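Local coordinates for Cobalt/magnesium transport protein CorA (Methanocaldococcus jannaschii, PDB 4EGW) that mediates magnesium influx as a homopentameric membrane channel that alternates between open and closed states according to the cytoplasmic magnesium level, at residues A[29-32]-A[37-40]; A[50-55]-A[132-137]; A[65-68]-A[73-76]. All blocks are in the same frame, centred on the assembly; numbering follows the deposited sequence.

All three contacts belong to the cytoplasmic domain of the transporter. Contact 1 joins the edge strand 28-33 to the loop that follows it and closes before contact 2 opens; contact 2 packs the next strand, 51-56, against helix 132-143; contact 3 joins helices 60-70 and 74-80, within the long chain excursion that contact 2 spans. Contacts 1 and 2, with centres about 10 Å apart, share the mixed sheet, in which strands 28-33 and 51-56 are antiparallel neighbours. Contact 3 lies about 17 Å from contact 1 and 18 Å from contact 2, centre to centre. Leu66 packs on Ile53 and Cys55, so the sheet carries helix 60-70 on one side of strand 51-56 and helix 132-143 on the other.

Contact 1: A[29-32]-A[37-40]; sequences IAKD and EPKL
Lys31 and Pro38, with CA atoms 5.3 Å apart, mark the closest backbone approach of 29-32 and 37-40, which run 140° apart and therefore roughly antiparallel. Segment 29-32 is extended strand, whereas 37-40 is irregular loop, and no backbone hydrogen bond links them. The carbonyl O of Lys31 instead receives a CA-H...O contact from Pro38 CA at 3.5 Å, nearly straight with 162° at the hydrogen. Most of the side-chain contact is made by the aliphatic part of Lys31. Its CD sits 3.6 Å from Pro38 CB and lies over the Pro38-Lys39 backbone, while CG, one carbon earlier, meets Leu40 CB at 3.9 Å with the two side chains roughly perpendicular. Strand 28-33 is the outermost strand of the sheet on this side within the chain, and 37-40 is part of the connection to its neighbour 51-56, folding back along the strand it has just left, on the side of the Ile29 and Lys31 side chains. Bends at chi2, chi3 and chi4 turn the lysine back along its own strand, where NZ donates to Ile29 O at 3.2 Å, in the carbonyl plane and on a lone pair. Ile29 adds a looser apolar touch, its CG2 4.2 Å from Leu40 CG. Beyond the pair, helix 60-70 touches both of these residues, Glu62 against Ile29 and Lys69 against Leu40.

Contact 2: A[50-55]-A[132-137]; sequences LIWIDC and KAIGRL
The indole of Trp52 meets Leu137 at the edge of its six-membered ring: Leu137 CB lies in the ring plane, 3.3 Å from CZ3 and equally near CH2, and the two side chains cross at about a right angle. Farther round the ring Ile134 CG2 approaches CZ2 obliquely at 3.4 Å. The ring of His138, one residue beyond 132-137, also meets the indole, with the planes about 55° apart. The second flat group is the carboxylate of Asp54: Ile134 CG2 lies over one of its faces, 3.3 Å from Asp54 CG, and Ile134 CD1 comes obliquely to OD1 at 3.1 Å. Two residues apart on the strand, Trp52 and Asp54 project to the same side, and CG anti to the backbone N in each (chi1 180° in Trp52) carries indole and carboxylate toward the helix, where Ile134 CG2 reaches both. No hydrogen bond crosses the contact, yet the buried polar atoms have partners on strand 122-127. Thr125 OG1 bonds both Trp52 NE1 and Asp54 OD1, while His127 NE2 bonds OD2; these bonds are likely to restrict rotation of the carboxylate beneath the isoleucine. On the helix, Arg136 points away from the strand and pairs with Glu164 of the long helix 156-186. The axes of 51-55 and 132-137 pass 10.7 Å apart at 138° between their directions. The result is a helix packed diagonally on one face of the mixed sheet, one layer of the alpha/beta cytoplasmic domain of CorA.

Contact 3: A[65-68]-A[73-76]; sequences KLSK and SVSD. With BU1 (1,4-butanediol), chain K; PGO (S-1,2-propanediol), chain R.
A pocket holding 1,4-butanediol, lined by Ser73, Asp76 and Glu93, lies at the start of helix 74-80, where Ser67 of helix 60-70 meets Val74. Ser67 OG comes 3.2 Å from Val74 CG2, and Ser67 CB lies 3.5 Å from the same methyl. With OG anti to the backbone N (chi1 151°), the hydroxyl faces the turn between the two helices, where Ile72 O is its stronger protein partner. A 1,2-propanediol molecule, probably from the crystallisation liquor, also donates a weak hydrogen bond from O1 to Ser67 OG at 3.3 Å. A short turn joins the two helices, and Ser73 is the N-cap of the second. Its OG accepts from Asp76 N at 3.0 Å, with 148° at the hydrogen, although the hydroxyl position is less certain than the rest. In the same first turn, the Asp76 carboxylate faces the butanediol: OD1 lies 2.9 Å from O5 of the ligand, while OD2 sits beside its C1 and C2. Glu93, the third pocket residue, brings OE1 close to Asp76 OD2, and the proximity of two acids would probably raise the proton affinity of one of them. With an alanine in place of Asp76, the butanediol hydroxyl would probably lose its carboxylate neighbour and a gap would open beside Glu93. Asp76 also contributes its carbonyl O, which bonds Tyr117 OH on strand 110-119 and so ties this helix to the sheet.

Contact 1: A[29-32]-A[37-40]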
loop_
_atom_site.group_PDB
_atom_site.type_symbol
_atom_site.label_atom_id
_atom_site.label_comp_id
_atom_site.label_asym_id
_atom_site.label_seq_id
_atom_site.Cartn_x
_atom_site.Cartn_y
_atom_site.Cartn_z
ATOM N N ILE A 29 -9.733 -13.372 -21.267
ATOM C CA ILE A 29 -10.960 -13.488 -20.498
ATOM C C ILE A 29 -10.691 -14.325 -19.259
ATOM O O ILE A 29 -10.400 -15.519 -19.351
ATOM C CB ILE A 29 -12.081 -14.158 -21.296
ATOM C CG1 ILE A 29 -12.305 -13.433 -22.623
ATOM C CG2 ILE A 29 -13.365 -14.174 -20.480
ATOM C CD1 ILE A 29 -12.982 -12.093 -22.470
ATOM N N ALA A 30 -10.766 -13.684 -18.099
ATOM C CA ALA A 30 -10.719 -14.405 -16.843
ATOM C C ALA A 30 -12.148 -14.525 -16.324
ATOM O O ALA A 30 -12.911 -13.563 -16.353
ATOM C CB ALA A 30 -9.832 -13.693 -15.844
ATOM N N LYS A 31 -12.502 -15.721 -15.866
ATOM C CA LYS A 31 -13.864 -16.039 -15.449
ATOM C C LYS A 31 -13.875 -16.640 -14.054
ATOM O O LYS A 31 -13.410 -17.759 -13.859
ATOM C CB LYS A 31 -14.440 -17.060 -16.424
ATOM C CG LYS A 31 -13.388 -17.647 -17.378
ATOM C CD LYS A 31 -12.466 -18.685 -16.714
ATOM C CE LYS A 31 -11.206 -18.081 -16.076
ATOM N NZ LYS A 31 -10.147 -17.673 -17.051
ATOM N N ASP A 32 -14.436 -15.923 -13.089
ATOM C CA ASP A 32 -14.400 -16.376 -11.699
ATOM C C ASP A 32 -15.786 -16.343 -11.075
ATOM O O ASP A 32 -16.518 -15.377 -11.259
ATOM C CB ASP A 32 -13.456 -15.495 -10.875
ATOM C CG ASP A 32 -11.985 -15.768 -11.166
ATOM O OD1 ASP A 32 -11.694 -16.524 -12.123
ATOM O OD2 ASP A 32 -11.119 -15.222 -10.439
ATOM N N GLU A 37 -14.309 -21.200 -9.444
ATOM C CA GLU A 37 -13.658 -21.746 -10.664
ATOM C C GLU A 37 -14.069 -21.112 -12.039
ATOM O O GLU A 37 -14.985 -20.294 -12.102
ATOM C CB GLU A 37 -13.709 -23.303 -10.684
ATOM C CG GLU A 37 -12.462 -23.964 -10.020
ATOM C CD GLU A 37 -12.342 -25.477 -10.212
ATOM O OE1 GLU A 37 -11.809 -26.153 -9.301
ATOM O OE2 GLU A 37 -12.747 -25.989 -11.276
ATOM N N PRO A 38 -13.384 -21.523 -13.132
ATOM C CA PRO A 38 -13.338 -21.228 -14.581
ATOM C C PRO A 38 -14.466 -21.658 -15.536
ATOM O O PRO A 38 -15.585 -21.985 -15.135
ATOM C CB PRO A 38 -12.015 -21.866 -15.025
ATOM C CG PRO A 38 -11.164 -21.716 -13.863
ATOM C CD PRO A 38 -12.073 -22.055 -12.709
ATOM N N LYS A 39 -14.103 -21.601 -16.824
ATOM C CA LYS A 39 -14.925 -21.899 -18.022
ATOM C C LYS A 39 -16.138 -21.063 -18.406
ATOM O O LYS A 39 -17.280 -21.504 -18.274
ATOM C CB LYS A 39 -15.318 -23.384 -18.113
ATOM C CG LYS A 39 -16.092 -23.701 -19.411
ATOM C CD LYS A 39 -16.247 -25.191 -19.711
ATOM C CE LYS A 39 -16.855 -25.401 -21.102
ATOM N NZ LYS A 39 -17.007 -26.833 -21.493
ATOM N N LEU A 40 -15.878 -19.855 -18.897
ATOM C CA LEU A 40 -16.930 -19.101 -19.556
ATOM C C LEU A 40 -17.231 -19.712 -20.929
ATOM O O LEU A 40 -16.543 -20.614 -21.403
ATOM C CB LEU A 40 -16.488 -17.633 -19.694
ATOM C CG LEU A 40 -16.810 -16.631 -20.823
ATOM C CD1 LEU A 40 -16.202 -17.034 -22.161
ATOM C CD2 LEU A 40 -18.296 -16.330 -20.961
#

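Contact 2: A[50-55]-A[132-137]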
loop_
_atom_site.group_PDB
_atom_site.type_symbol
_atom_site.label_atom_id
_atom_site.label_comp_id
_atom_site.label_asym_id
_atom_site.label_seq_id
_atom_site.Cartn_x
_atom_site.Cartn_y
_atom_site.Cartn_z
ATOM N N LEU A 50 -21.974 -15.110 -6.931
ATOM C CA LEU A 50 -21.548 -14.139 -7.925
ATOM C C LEU A 50 -20.584 -14.752 -8.932
ATOM O O LEU A 50 -20.133 -15.881 -8.765
ATOM C CB LEU A 50 -20.857 -12.954 -7.227
ATOM C CG LEU A 50 -20.176 -13.216 -5.872
ATOM C CD1 LEU A 50 -19.151 -12.155 -5.548
ATOM C CD2 LEU A 50 -21.189 -13.297 -4.737
ATOM N N ILE A 51 -20.233 -13.968 -9.946
ATOM C CA ILE A 51 -19.221 -14.348 -10.923
ATOM C C ILE A 51 -18.443 -13.097 -11.279
ATOM O O ILE A 51 -19.023 -12.033 -11.496
ATOM C CB ILE A 51 -19.826 -14.931 -12.218
ATOM C CG1 ILE A 51 -20.757 -16.104 -11.913
ATOM C CG2 ILE A 51 -18.729 -15.353 -13.192
ATOM C CD1 ILE A 51 -22.198 -15.692 -11.685
ATOM N N TRP A 52 -17.124 -13.218 -11.326
ATOM C CA TRP A 52 -16.296 -12.096 -11.730
ATOM C C TRP A 52 -15.671 -12.388 -13.083
ATOM O O TRP A 52 -14.811 -13.262 -13.203
ATOM C CB TRP A 52 -15.203 -11.812 -10.697
ATOM C CG TRP A 52 -14.322 -10.666 -11.089
ATOM C CD1 TRP A 52 -14.583 -9.726 -12.040
ATOM C CD2 TRP A 52 -13.032 -10.345 -10.550
ATOM N NE1 TRP A 52 -13.542 -8.837 -12.123
ATOM C CE2 TRP A 52 -12.576 -9.193 -11.218
ATOM C CE3 TRP A 52 -12.222 -10.916 -9.564
ATOM C CZ2 TRP A 52 -11.346 -8.598 -10.934
ATOM C CZ3 TRP A 52 -10.996 -10.324 -9.286
ATOM C CH2 TRP A 52 -10.572 -9.176 -9.970
ATOM N N ILE A 53 -16.116 -11.658 -14.099
ATOM C CA ILE A 53 -15.498 -11.741 -15.412
ATOM C C ILE A 53 -14.631 -10.512 -15.635
ATOM O O ILE A 53 -15.111 -9.379 -15.597
ATOM C CB ILE A 53 -16.542 -11.843 -16.541
ATOM C CG1 ILE A 53 -17.490 -13.006 -16.277
ATOM C CG2 ILE A 53 -15.861 -12.007 -17.901
ATOM C CD1 ILE A 53 -18.436 -13.261 -17.415
ATOM N N ASP A 54 -13.340 -10.738 -15.831
ATOM C CA ASP A 54 -12.447 -9.656 -16.206
ATOM C C ASP A 54 -12.083 -9.831 -17.660
ATOM O O ASP A 54 -11.574 -10.876 -18.071
ATOM C CB ASP A 54 -11.187 -9.652 -15.348
ATOM C CG ASP A 54 -10.222 -8.561 -15.751
ATOM O OD1 ASP A 54 -10.529 -7.385 -15.479
ATOM O OD2 ASP A 54 -9.160 -8.877 -16.332
ATOM N N CYS A 55 -12.368 -8.808 -18.446
ATOM C CA CYS A 55 -12.074 -8.875 -19.859
ATOM C C CYS A 55 -10.999 -7.865 -20.228
ATOM O O CYS A 55 -11.242 -6.653 -20.263
ATOM C CB CYS A 55 -13.336 -8.617 -20.667
ATOM S SG CYS A 55 -13.041 -8.689 -22.419
ATOM N N LYS A 132 -3.063 -3.221 -12.961
ATOM C CA LYS A 132 -2.230 -3.948 -12.031
ATOM C C LYS A 132 -3.076 -4.620 -10.967
ATOM O O LYS A 132 -2.751 -5.705 -10.493
ATOM C CB LYS A 132 -1.250 -2.986 -11.374
ATOM C CG LYS A 132 -0.026 -3.654 -10.813
ATOM C CD LYS A 132 0.893 -4.131 -11.921
ATOM C CE LYS A 132 1.467 -5.499 -11.571
ATOM N NZ LYS A 132 1.625 -5.682 -10.095
ATOM N N ALA A 133 -4.168 -3.967 -10.597
ATOM C CA ALA A 133 -4.931 -4.392 -9.438
ATOM C C ALA A 133 -5.681 -5.685 -9.690
ATOM O O ALA A 133 -5.858 -6.490 -8.776
ATOM C CB ALA A 133 -5.887 -3.297 -9.009
ATOM N N ILE A 134 -6.116 -5.885 -10.931
ATOM C CA ILE A 134 -6.990 -7.003 -11.267
ATOM C C ILE A 134 -6.198 -8.285 -11.382
ATOM O O ILE A 134 -6.690 -9.373 -11.064
ATOM C CB ILE A 134 -7.770 -6.729 -12.559
ATOM C CG1 ILE A 134 -8.540 -5.424 -12.407
ATOM C CG2 ILE A 134 -8.706 -7.877 -12.884
ATOM C CD1 ILE A 134 -9.589 -5.245 -13.430
ATOM N N GLY A 135 -4.962 -8.157 -11.840
ATOM C CA GLY A 135 -4.037 -9.261 -11.743
ATOM C C GLY A 135 -3.975 -9.681 -10.288
ATOM O O GLY A 135 -4.181 -10.849 -9.969
ATOM N N ARG A 136 -3.729 -8.710 -9.407
ATOM C CA ARG A 136 -3.517 -8.967 -7.980
ATOM C C ARG A 136 -4.683 -9.657 -7.281
ATOM O O ARG A 136 -4.489 -10.288 -6.245
ATOM C CB ARG A 136 -3.143 -7.685 -7.228
ATOM C CG ARG A 136 -1.711 -7.198 -7.480
ATOM C CD ARG A 136 -1.270 -6.140 -6.458
ATOM N NE ARG A 136 -2.173 -4.987 -6.419
ATOM C CZ ARG A 136 -1.880 -3.775 -6.887
ATOM N NH1 ARG A 136 -0.692 -3.529 -7.427
ATOM N NH2 ARG A 136 -2.778 -2.801 -6.805
ATOM N N LEU A 137 -5.895 -9.498 -7.801
ATOM C CA LEU A 137 -7.009 -10.340 -7.363
ATOM C C LEU A 137 -7.039 -11.692 -8.058
ATOM O O LEU A 137 -7.283 -12.708 -7.422
ATOM C CB LEU A 137 -8.351 -9.628 -7.505
ATOM C CG LEU A 137 -8.478 -8.391 -6.618
ATOM C CD1 LEU A 137 -9.914 -7.889 -6.583
ATOM C CD2 LEU A 137 -7.986 -8.717 -5.219
#

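Contact 3: A[65-68]-A[73-76]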
loop_
_atom_site.group_PDB
_atom_site.type_symbol
_atom_site.label_atom_id
_atom_site.label_comp_id
_atom_site.label_asym_id
_atom_site.label_seq_id
_atom_site.Cartn_x
_atom_site.Cartn_y
_atom_site.Cartn_z
ATOM N N LYS A 65 -19.080 -12.285 -28.306
ATOM C CA LYS A 65 -19.429 -13.492 -27.561
ATOM C C LYS A 65 -19.822 -13.115 -26.134
ATOM O O LYS A 65 -20.780 -13.650 -25.566
ATOM C CB LYS A 65 -18.226 -14.445 -27.544
ATOM C CG LYS A 65 -18.540 -15.895 -27.210
ATOM C CD LYS A 65 -17.417 -16.828 -27.679
ATOM C CE LYS A 65 -17.813 -18.295 -27.540
ATOM N NZ LYS A 65 -16.963 -19.216 -28.345
ATOM N N LEU A 66 -19.073 -12.173 -25.571
ATOM C CA LEU A 66 -19.251 -11.761 -24.188
ATOM C C LEU A 66 -20.572 -11.034 -23.976
ATOM O O LEU A 66 -21.322 -11.338 -23.040
ATOM C CB LEU A 66 -18.101 -10.861 -23.778
ATOM C CG LEU A 66 -18.076 -10.471 -22.309
ATOM C CD1 LEU A 66 -18.041 -11.732 -21.474
ATOM C CD2 LEU A 66 -16.857 -9.604 -22.051
ATOM N N SER A 67 -20.846 -10.060 -24.840
ATOM C CA SER A 67 -22.117 -9.360 -24.786
ATOM C C SER A 67 -23.222 -10.387 -24.864
ATOM O O SER A 67 -24.148 -10.377 -24.061
ATOM C CB SER A 67 -22.248 -8.381 -25.948
ATOM O OG SER A 67 -23.611 -8.214 -26.294
ATOM N N LYS A 68 -23.098 -11.284 -25.839
ATOM C CA LYS A 68 -24.113 -12.287 -26.096
ATOM C C LYS A 68 -24.414 -12.998 -24.802
ATOM O O LYS A 68 -25.549 -13.006 -24.340
ATOM C CB LYS A 68 -23.602 -13.302 -27.123
ATOM C CG LYS A 68 -24.660 -14.285 -27.631
ATOM C CD LYS A 68 -25.663 -13.600 -28.555
ATOM C CE LYS A 68 -26.799 -14.540 -28.963
ATOM N NZ LYS A 68 -26.366 -15.654 -29.864
ATOM N N SER A 73 -25.630 -4.747 -24.394
ATOM C CA SER A 73 -25.484 -4.303 -25.779
ATOM C C SER A 73 -24.007 -4.113 -26.124
ATOM O O SER A 73 -23.286 -3.388 -25.434
ATOM C CB SER A 73 -26.262 -3.004 -26.033
ATOM O OG SER A 73 -25.579 -1.871 -25.526
ATOM N N VAL A 74 -23.570 -4.746 -27.212
ATOM C CA VAL A 74 -22.154 -4.766 -27.583
ATOM C C VAL A 74 -21.574 -3.354 -27.562
ATOM O O VAL A 74 -20.391 -3.159 -27.283
ATOM C CB VAL A 74 -21.933 -5.420 -28.966
ATOM C CG1 VAL A 74 -20.449 -5.581 -29.251
ATOM C CG2 VAL A 74 -22.643 -6.768 -29.036
ATOM N N SER A 75 -22.423 -2.378 -27.874
ATOM C CA SER A 75 -22.095 -0.962 -27.723
ATOM C C SER A 75 -21.811 -0.602 -26.265
ATOM O O SER A 75 -20.774 -0.008 -25.957
ATOM C CB SER A 75 -23.239 -0.094 -28.258
ATOM O OG SER A 75 -22.976 1.284 -28.072
ATOM N N ASP A 76 -22.731 -0.967 -25.371
ATOM C CA ASP A 76 -22.610 -0.614 -23.954
ATOM C C ASP A 76 -21.329 -1.138 -23.310
ATOM O O ASP A 76 -20.856 -0.578 -22.330
ATOM C CB ASP A 76 -23.823 -1.102 -23.155
ATOM C CG ASP A 76 -25.056 -0.242 -23.368
ATOM O OD1 ASP A 76 -24.939 0.840 -23.979
ATOM O OD2 ASP A 76 -26.143 -0.649 -22.907
HETATM C C1 BU1 K . -28.042 0.712 -24.731
HETATM C C2 BU1 K . -28.825 -0.309 -23.976
HETATM C C3 BU1 K . -30.000 0.197 -23.219
HETATM C C4 BU1 K . -31.117 -0.747 -22.959
HETATM O O5 BU1 K . -27.640 1.834 -24.032
HETATM O O6 BU1 K . -32.338 -0.404 -23.500
HETATM C C1 PGO R . -28.143 -8.374 -25.788
HETATM C C2 PGO R . -28.527 -6.945 -25.983
HETATM C C3 PGO R . -28.043 -6.445 -27.305
HETATM O O1 PGO R . -26.907 -8.774 -26.252
HETATM O O2 PGO R . -27.997 -6.176 -24.969
#